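Discoidin-2 (Dictyostelium discoideum, PDB 2VM9) binds galactose and N-acetylgalactosamine as a trimeric lectin and may take part in spore formation and spore coat assembly. Local coordinates at residues S163-G167 against F191-F195; V169-S175 against I185-V189; Q216-K222 against F235-N241. All coordinates share one frame; numbering follows the deposited sequence. Where two conformers were deposited one is given.

Interaction 1 (S163-G167 against F191-F195); sequences SVQVG and FPVEF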
# COMPACT_ATOMS: atom_id res chain seq x y z
N SER A 163 -1.05 -6.25 -8.29
CA SER A 163 -2.41 -6.75 -8.20
C SER A 163 -2.38 -8.16 -8.80
O SER A 163 -1.57 -8.44 -9.69
CB SER A 163 -3.35 -5.87 -9.02
OG SER A 163 -3.55 -4.59 -8.40
N VAL A 164 -3.26 -9.02 -8.30
CA VAL A 164 -3.20 -10.45 -8.62
C VAL A 164 -4.62 -11.00 -8.77
O VAL A 164 -5.49 -10.72 -7.96
CB VAL A 164 -2.44 -11.25 -7.52
CG1 VAL A 164 -2.55 -12.75 -7.73
CG2 VAL A 164 -0.96 -10.84 -7.45
N GLN A 165 -4.85 -11.81 -9.81
CA GLN A 165 -6.05 -12.64 -9.86
C GLN A 165 -5.60 -14.04 -10.21
O GLN A 165 -4.58 -14.23 -10.87
CB GLN A 165 -7.07 -12.13 -10.87
CG GLN A 165 -7.62 -10.72 -10.58
CD GLN A 165 -8.65 -10.32 -11.58
OE1 GLN A 165 -9.77 -10.84 -11.59
NE2 GLN A 165 -8.28 -9.40 -12.46
N VAL A 166 -6.37 -15.02 -9.76
CA VAL A 166 -5.95 -16.40 -9.92
C VAL A 166 -7.11 -17.24 -10.46
O VAL A 166 -8.30 -16.84 -10.38
CB VAL A 166 -5.46 -17.01 -8.59
CG1 VAL A 166 -4.31 -16.19 -7.97
CG2 VAL A 166 -6.64 -17.15 -7.62
N GLY A 167 -6.79 -18.41 -10.99
CA GLY A 167 -7.85 -19.30 -11.44
C GLY A 167 -7.24 -20.60 -11.93
O GLY A 167 -6.05 -20.84 -11.80
N PHE A 191 -10.73 -13.12 -16.85
CA PHE A 191 -10.39 -12.79 -15.46
C PHE A 191 -11.69 -12.47 -14.72
O PHE A 191 -12.59 -11.90 -15.33
CB PHE A 191 -9.43 -11.59 -15.37
CG PHE A 191 -8.09 -11.82 -16.03
CD1 PHE A 191 -7.33 -12.97 -15.75
CD2 PHE A 191 -7.57 -10.87 -16.91
CE1 PHE A 191 -6.09 -13.17 -16.37
CE2 PHE A 191 -6.32 -11.06 -17.54
CZ PHE A 191 -5.58 -12.23 -17.26
N PRO A 192 -11.79 -12.84 -13.44
CA PRO A 192 -13.00 -12.45 -12.70
C PRO A 192 -13.33 -10.95 -12.87
O PRO A 192 -14.49 -10.60 -13.07
CB PRO A 192 -12.65 -12.78 -11.26
CG PRO A 192 -11.71 -13.99 -11.39
CD PRO A 192 -10.87 -13.63 -12.60
N VAL A 193 -12.30 -10.10 -12.83
CA VAL A 193 -12.46 -8.65 -13.00
C VAL A 193 -11.47 -8.15 -14.04
O VAL A 193 -10.34 -8.65 -14.10
CB VAL A 193 -12.19 -7.90 -11.65
CG1 VAL A 193 -12.33 -6.37 -11.81
CG2 VAL A 193 -13.11 -8.40 -10.57
N GLU A 194 -11.86 -7.17 -14.85
CA GLU A 194 -10.95 -6.62 -15.85
C GLU A 194 -9.85 -5.80 -15.18
O GLU A 194 -10.12 -4.97 -14.29
CB GLU A 194 -11.69 -5.78 -16.91
CG GLU A 194 -10.77 -5.24 -17.99
CD GLU A 194 -11.49 -4.47 -19.10
OE1 GLU A 194 -12.72 -4.30 -19.04
OE2 GLU A 194 -10.80 -4.06 -20.05
N PHE A 195 -8.60 -6.05 -15.57
CA PHE A 195 -7.46 -5.29 -15.08
C PHE A 195 -7.43 -3.90 -15.73
O PHE A 195 -7.98 -3.69 -16.82
CB PHE A 195 -6.14 -5.99 -15.43
CG PHE A 195 -5.78 -7.18 -14.55
CD1 PHE A 195 -5.34 -7.01 -13.25
CD2 PHE A 195 -5.81 -8.47 -15.07
CE1 PHE A 195 -4.96 -8.10 -12.45
CE2 PHE A 195 -5.44 -9.57 -14.27
CZ PHE A 195 -5.02 -9.39 -12.98
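Q165 reaches from its strand into the bend of 191-195 and pairs its amide with the backbone of V193. V193 N donates to Q165 OE1 at 2.9 Å, in the carbonyl plane and on a lone pair. Q165 NE2 donates to V193 O at 2.7 Å, with an N-H...O angle of 165°. The acceptor lies almost in the amide plane of Q165. This pair of hydrogen bonds to V193 fixes the rotation of the amide. CG stands anti to the carbonyl carbon (chi1 -62°) and the chain runs straight on, which carries the amide across to the loop.

Q165 NE2 also sits over the centre of the F195 ring, 3.3 Å from F195 CZ. Amide and ring planes are 64° apart, so this is not a flat stack. Q165 CG also touches F195 CZ, at 3.8 Å. On the oxygen side, P192 CD comes to 3.2 Å from Q165 OE1, alongside the amide. Within the loop, F195 turns its edge to a face of the F191 ring, with F195 CE2 over its centre.

Y159 of the second subunit packs on Q165 and V193, and its ring meets that of F195. Strand 163-170 pairs with strand 243-254, is outermost within this chain, and hydrogen-bonds at V164 to the second subunit. The contact joins this strand to the loop leaving the other sheet, within the beta-sandwich of an H-type lectin domain.

Interaction 2 (V169-S175 against I185-V189); sequences VSIGDRS and IVRHV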
# COMPACT_ATOMS: atom_id res chain seq x y z
N VAL A 169 -7.62 -23.70 -15.23
CA VAL A 169 -8.13 -23.96 -16.55
C VAL A 169 -7.69 -25.37 -16.97
O VAL A 169 -6.56 -25.76 -16.71
CB VAL A 169 -7.67 -22.86 -17.57
CG1 VAL A 169 -6.16 -22.65 -17.54
CG2 VAL A 169 -8.19 -23.12 -18.98
N SER A 170 -8.58 -26.11 -17.62
CA SER A 170 -8.28 -27.47 -18.08
C SER A 170 -8.70 -27.61 -19.52
O SER A 170 -9.45 -26.79 -20.06
CB SER A 170 -9.09 -28.50 -17.26
OG SER A 170 -8.82 -28.42 -15.86
N ILE A 171 -8.22 -28.67 -20.17
CA ILE A 171 -8.71 -28.97 -21.51
C ILE A 171 -10.20 -29.30 -21.42
O ILE A 171 -11.02 -28.70 -22.13
CB ILE A 171 -7.94 -30.16 -22.14
CG1 ILE A 171 -6.45 -29.81 -22.24
CG2 ILE A 171 -8.52 -30.48 -23.54
CD1 ILE A 171 -5.55 -30.95 -22.73
N GLY A 172 -10.55 -30.24 -20.53
CA GLY A 172 -11.94 -30.49 -20.20
C GLY A 172 -12.67 -31.36 -21.19
O GLY A 172 -13.87 -31.62 -21.03
N ASP A 173 -11.94 -31.83 -22.20
CA ASP A 173 -12.47 -32.79 -23.17
C ASP A 173 -11.31 -33.52 -23.86
O ASP A 173 -10.15 -33.36 -23.47
CB ASP A 173 -13.40 -32.11 -24.19
CG ASP A 173 -12.67 -31.19 -25.16
OD1 ASP A 173 -11.42 -31.19 -25.23
OD2 ASP A 173 -13.38 -30.47 -25.92
N ARG A 174 -11.63 -34.29 -24.90
CA ARG A 174 -10.65 -35.19 -25.52
C ARG A 174 -9.99 -34.58 -26.77
O ARG A 174 -9.50 -35.32 -27.64
CB ARG A 174 -11.30 -36.53 -25.87
CG ARG A 174 -12.09 -37.13 -24.74
CD ARG A 174 -11.22 -37.55 -23.57
NE ARG A 174 -10.81 -36.46 -22.66
CZ ARG A 174 -11.53 -35.95 -21.67
NH1 ARG A 174 -12.77 -36.41 -21.43
NH2 ARG A 174 -11.02 -34.99 -20.89
N SER A 175 -9.97 -33.25 -26.81
CA SER A 175 -9.43 -32.51 -27.94
C SER A 175 -8.01 -32.91 -28.34
O SER A 175 -7.67 -32.87 -29.53
CB SER A 175 -9.43 -31.01 -27.63
OG SER A 175 -10.73 -30.52 -27.72
N ILE A 185 -4.84 -26.87 -28.52
CA ILE A 185 -6.18 -26.34 -28.32
C ILE A 185 -6.08 -25.14 -27.40
O ILE A 185 -5.18 -25.08 -26.56
CB ILE A 185 -7.16 -27.37 -27.79
CG1 ILE A 185 -6.74 -27.98 -26.44
CG2 ILE A 185 -7.41 -28.45 -28.81
CD1 ILE A 185 -7.23 -27.10 -25.23
N VAL A 186 -6.98 -24.20 -27.59
CA VAL A 186 -6.93 -22.97 -26.83
C VAL A 186 -8.15 -22.98 -25.93
O VAL A 186 -9.26 -23.26 -26.41
CB VAL A 186 -6.98 -21.74 -27.77
CG1 VAL A 186 -7.37 -20.48 -26.99
CG2 VAL A 186 -5.67 -21.55 -28.45
N ARG A 187 -7.94 -22.68 -24.66
CA ARG A 187 -9.05 -22.38 -23.76
C ARG A 187 -8.96 -20.92 -23.40
O ARG A 187 -7.95 -20.47 -22.87
CB ARG A 187 -8.98 -23.24 -22.49
CG ARG A 187 -9.25 -24.71 -22.74
CD ARG A 187 -10.69 -24.91 -23.21
NE ARG A 187 -10.97 -26.29 -23.60
CZ ARG A 187 -10.93 -26.75 -24.85
NH1 ARG A 187 -10.62 -25.95 -25.87
NH2 ARG A 187 -11.23 -28.02 -25.10
N HIS A 188 -10.03 -20.17 -23.68
CA HIS A 188 -10.01 -18.77 -23.31
C HIS A 188 -10.47 -18.58 -21.90
O HIS A 188 -11.48 -19.13 -21.46
CB HIS A 188 -10.78 -17.86 -24.26
CG HIS A 188 -10.64 -16.41 -23.91
ND1 HIS A 188 -9.51 -15.68 -24.24
CD2 HIS A 188 -11.43 -15.58 -23.20
CE1 HIS A 188 -9.65 -14.45 -23.77
NE2 HIS A 188 -10.80 -14.37 -23.13
N VAL A 189 -9.67 -17.83 -21.15
CA VAL A 189 -9.89 -17.56 -19.75
C VAL A 189 -10.27 -16.09 -19.60
O VAL A 189 -9.60 -15.22 -20.12
CB VAL A 189 -8.63 -17.91 -18.91
CG1 VAL A 189 -8.87 -17.67 -17.43
CG2 VAL A 189 -8.20 -19.38 -19.17
O HOH W 1 -13.02 -28.45 -27.59
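R187 binds the backbone of I171 where the chain leaves strand 163-170, so the contact bridges the two sheets of the H-type lectin sandwich. R187 NE donates to I171 O at 2.8 Å, in the carbonyl plane and on a lone pair. R187 NH2 adds a weak bond to I171 O at 3.1 Å. I171 O therefore lies at the edge of the guanidinium, shared by two of its nitrogens. The bend of the R187 chain at chi2 (-65°) brings NE and NH2 round to this oxygen.

D173 supplies the countercharge. D173 OD1 forms a salt bridge with R187 NH2 at 3.2 Å, and the two planes stand 86° apart. The same OD1 accepts from S175 N and S175 OG, both from one face of the carboxylate. The bond from S175 N closes an Asx turn. R187 NH1 donates to V186 O at 3.1 Å, from above the carbonyl plane.

Apolar groups meet beside the polar cluster. V169 CG2 meets R187 CB and V189 CG2, and I185 CD1 lies over a face of the guanidinium and against I171. S175 CB and I185 CG2 are tight at 3.5 Å. F235 of the neighbouring strand packs on I171 and I185. On the polar side, a water donates to D173 OD2 at 2.6 Å and weakly accepts from R187 NH2.

Interaction 3 (Q216-K222 against F235-N241); sequences QMRWEGK and FITWGNN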
# COMPACT_ATOMS: atom_id res chain seq x y z
N GLN A 216 7.68 -41.72 -24.47
CA GLN A 216 7.97 -40.26 -24.41
C GLN A 216 6.70 -39.49 -23.98
O GLN A 216 5.64 -39.62 -24.61
CB GLN A 216 8.45 -39.72 -25.76
CG GLN A 216 9.05 -38.31 -25.61
CD GLN A 216 10.49 -38.35 -25.02
OE1 GLN A 216 11.10 -39.40 -24.94
NE2 GLN A 216 11.01 -37.17 -24.63
N MET A 217 6.83 -38.73 -22.90
CA MET A 217 5.75 -37.81 -22.47
C MET A 217 6.02 -36.44 -23.05
O MET A 217 7.14 -35.94 -22.94
CB MET A 217 5.72 -37.70 -20.94
CG MET A 217 4.62 -36.76 -20.40
SD MET A 217 2.99 -37.29 -20.94
CE MET A 217 2.64 -38.61 -19.75
N ARG A 218 4.99 -35.83 -23.64
CA ARG A 218 5.12 -34.51 -24.26
C ARG A 218 3.84 -33.74 -23.94
O ARG A 218 2.75 -34.09 -24.40
CB ARG A 218 5.28 -34.61 -25.79
CG ARG A 218 6.47 -35.45 -26.28
CD ARG A 218 6.48 -35.48 -27.80
NE ARG A 218 7.54 -36.34 -28.30
CZ ARG A 218 7.36 -37.59 -28.69
NH1 ARG A 218 6.15 -38.14 -28.65
NH2 ARG A 218 8.40 -38.27 -29.19
N TRP A 219 3.96 -32.73 -23.08
CA TRP A 219 2.85 -31.82 -22.88
C TRP A 219 3.40 -30.43 -22.57
O TRP A 219 4.49 -30.29 -22.02
CB TRP A 219 1.87 -32.31 -21.82
CG TRP A 219 2.42 -32.54 -20.44
CD1 TRP A 219 2.72 -33.75 -19.85
CD2 TRP A 219 2.67 -31.55 -19.45
NE1 TRP A 219 3.18 -33.56 -18.56
CE2 TRP A 219 3.15 -32.21 -18.29
CE3 TRP A 219 2.52 -30.15 -19.42
CZ2 TRP A 219 3.52 -31.53 -17.12
CZ3 TRP A 219 2.88 -29.45 -18.24
CH2 TRP A 219 3.37 -30.15 -17.11
N GLU A 220 2.64 -29.41 -22.92
CA GLU A 220 3.08 -28.05 -22.59
C GLU A 220 1.82 -27.18 -22.47
O GLU A 220 0.81 -27.44 -23.13
CB GLU A 220 4.04 -27.50 -23.66
CG GLU A 220 4.53 -26.07 -23.40
CD GLU A 220 5.65 -25.62 -24.33
OE1 GLU A 220 5.94 -26.31 -25.34
OE2 GLU A 220 6.28 -24.57 -24.00
N GLY A 221 1.91 -26.15 -21.64
CA GLY A 221 0.89 -25.10 -21.61
C GLY A 221 1.62 -23.78 -21.79
O GLY A 221 2.77 -23.62 -21.33
N LYS A 222 0.95 -22.84 -22.47
CA LYS A 222 1.44 -21.48 -22.64
C LYS A 222 0.25 -20.54 -22.41
O LYS A 222 -0.86 -20.80 -22.90
CB LYS A 222 1.95 -21.24 -24.06
CG LYS A 222 3.26 -21.89 -24.40
CD LYS A 222 3.68 -21.55 -25.84
CE LYS A 222 4.93 -22.36 -26.20
NZ LYS A 222 5.35 -22.10 -27.61
N PHE A 235 -2.98 -25.31 -24.86
CA PHE A 235 -2.53 -26.63 -24.42
C PHE A 235 -1.90 -27.27 -25.64
O PHE A 235 -2.47 -27.21 -26.73
CB PHE A 235 -3.70 -27.47 -23.94
CG PHE A 235 -4.33 -26.97 -22.66
CD1 PHE A 235 -3.96 -27.52 -21.45
CD2 PHE A 235 -5.29 -25.96 -22.69
CE1 PHE A 235 -4.54 -27.09 -20.26
CE2 PHE A 235 -5.87 -25.49 -21.50
CZ PHE A 235 -5.50 -26.06 -20.28
N ILE A 236 -0.75 -27.90 -25.45
CA ILE A 236 0.04 -28.34 -26.59
C ILE A 236 0.52 -29.77 -26.36
O ILE A 236 0.99 -30.10 -25.25
CB ILE A 236 1.28 -27.43 -26.72
CG1 ILE A 236 0.84 -25.95 -26.86
CG2 ILE A 236 2.19 -27.91 -27.85
CD1 ILE A 236 1.98 -24.98 -26.65
N THR A 237 0.42 -30.61 -27.38
CA THR A 237 1.19 -31.84 -27.41
C THR A 237 1.77 -32.01 -28.82
O THR A 237 1.46 -31.26 -29.73
CB THR A 237 0.35 -33.08 -26.93
OG1 THR A 237 1.23 -34.18 -26.68
CG2 THR A 237 -0.72 -33.48 -27.96
N TRP A 238 2.63 -33.01 -28.99
CA TRP A 238 3.26 -33.23 -30.28
C TRP A 238 3.73 -34.67 -30.30
O TRP A 238 3.29 -35.48 -29.46
CB TRP A 238 4.35 -32.17 -30.60
CG TRP A 238 5.55 -32.13 -29.66
CD1 TRP A 238 6.80 -32.58 -29.93
CD2 TRP A 238 5.59 -31.61 -28.31
NE1 TRP A 238 7.63 -32.37 -28.85
CE2 TRP A 238 6.91 -31.78 -27.84
CE3 TRP A 238 4.64 -31.01 -27.47
CZ2 TRP A 238 7.30 -31.40 -26.55
CZ3 TRP A 238 5.02 -30.62 -26.18
CH2 TRP A 238 6.36 -30.82 -25.73
N GLY A 239 4.56 -35.04 -31.27
CA GLY A 239 4.72 -36.48 -31.55
C GLY A 239 3.34 -37.13 -31.64
O GLY A 239 2.39 -36.51 -32.15
N ASN A 240 3.21 -38.36 -31.16
CA ASN A 240 1.92 -39.05 -31.17
C ASN A 240 1.22 -39.18 -29.80
O ASN A 240 0.31 -39.99 -29.63
CB ASN A 240 2.05 -40.43 -31.85
CG ASN A 240 2.42 -40.31 -33.31
OD1 ASN A 240 2.06 -39.36 -33.97
ND2 ASN A 240 3.19 -41.27 -33.80
N ASN A 241 1.58 -38.32 -28.85
CA ASN A 241 0.97 -38.42 -27.53
C ASN A 241 -0.52 -38.18 -27.56
O ASN A 241 -0.97 -37.21 -28.18
CB ASN A 241 1.59 -37.41 -26.58
CG ASN A 241 3.02 -37.75 -26.24
OD1 ASN A 241 3.92 -37.50 -27.03
ND2 ASN A 241 3.23 -38.30 -25.06
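R218 crosses W238 at a slant, its aliphatic chain over the indole face, and both residues belong to the carbohydrate-binding site. R218 CD stands 3.6 Å from the centroid of the W238 five-membered ring, 14° off its normal, a CH-pi contact. R218 CB lies over the centre of the indole. The chain is extended from CG to NE, so the guanidinium runs on past the ring. Its cation-pi contact is long and at most weak. N241 holds this end: R218 NH1 donates to N241 OD1 at 2.8 Å, with the two planes 85° apart. D213 adds a salt bridge to NH1.

The tight part is R218 on W238, the N241 grip and the backbone pairing. N241 ND2 donates to Q216 O at 2.8 Å, on a lone pair in the carbonyl plane, and also to H211 O. T237 OG1 donates to R218 O at 2.7 Å. E220 and I236 form a hydrogen-bonded antiparallel pair, and G221 with F235 a non-hydrogen-bonded one. The loose, solvent side is the exposed K222, whose CD meets I236 CD1 at 3.9 Å, and N240, which points away. A type II' turn runs from W238 to N241.

Strand 230-237 runs between 183-190 and 216-224. W219 and F235 point inward and pack on strand 243-254 of the facing sheet. Residues 216-220 pair with a strand of the third subunit, so the sheet extends into that subunit.

How the interactions relate
All three contacts lie in the lectin-like region. Interactions 1 and 2 share strand 163-170, and their centres are 19 Å apart. Interactions 2 and 3 lie closer, with centres 14 Å apart, and touch directly. F235 is the joint: its N lies 2.8 Å from I185 O, a probable hydrogen bond, and its CD1 lies 3.5 Å from I171 CG1. Interaction 3 holds R218 and W238 of the carbohydrate site. The I171 side chain of interaction 2 is about 8 Å from that of D209, another carbohydrate-binding residue. D209 of the third subunit packs on W238, so the site probably lies at the subunit interface. Interaction 1 is remote, its centre 27 Å from that of interaction 3.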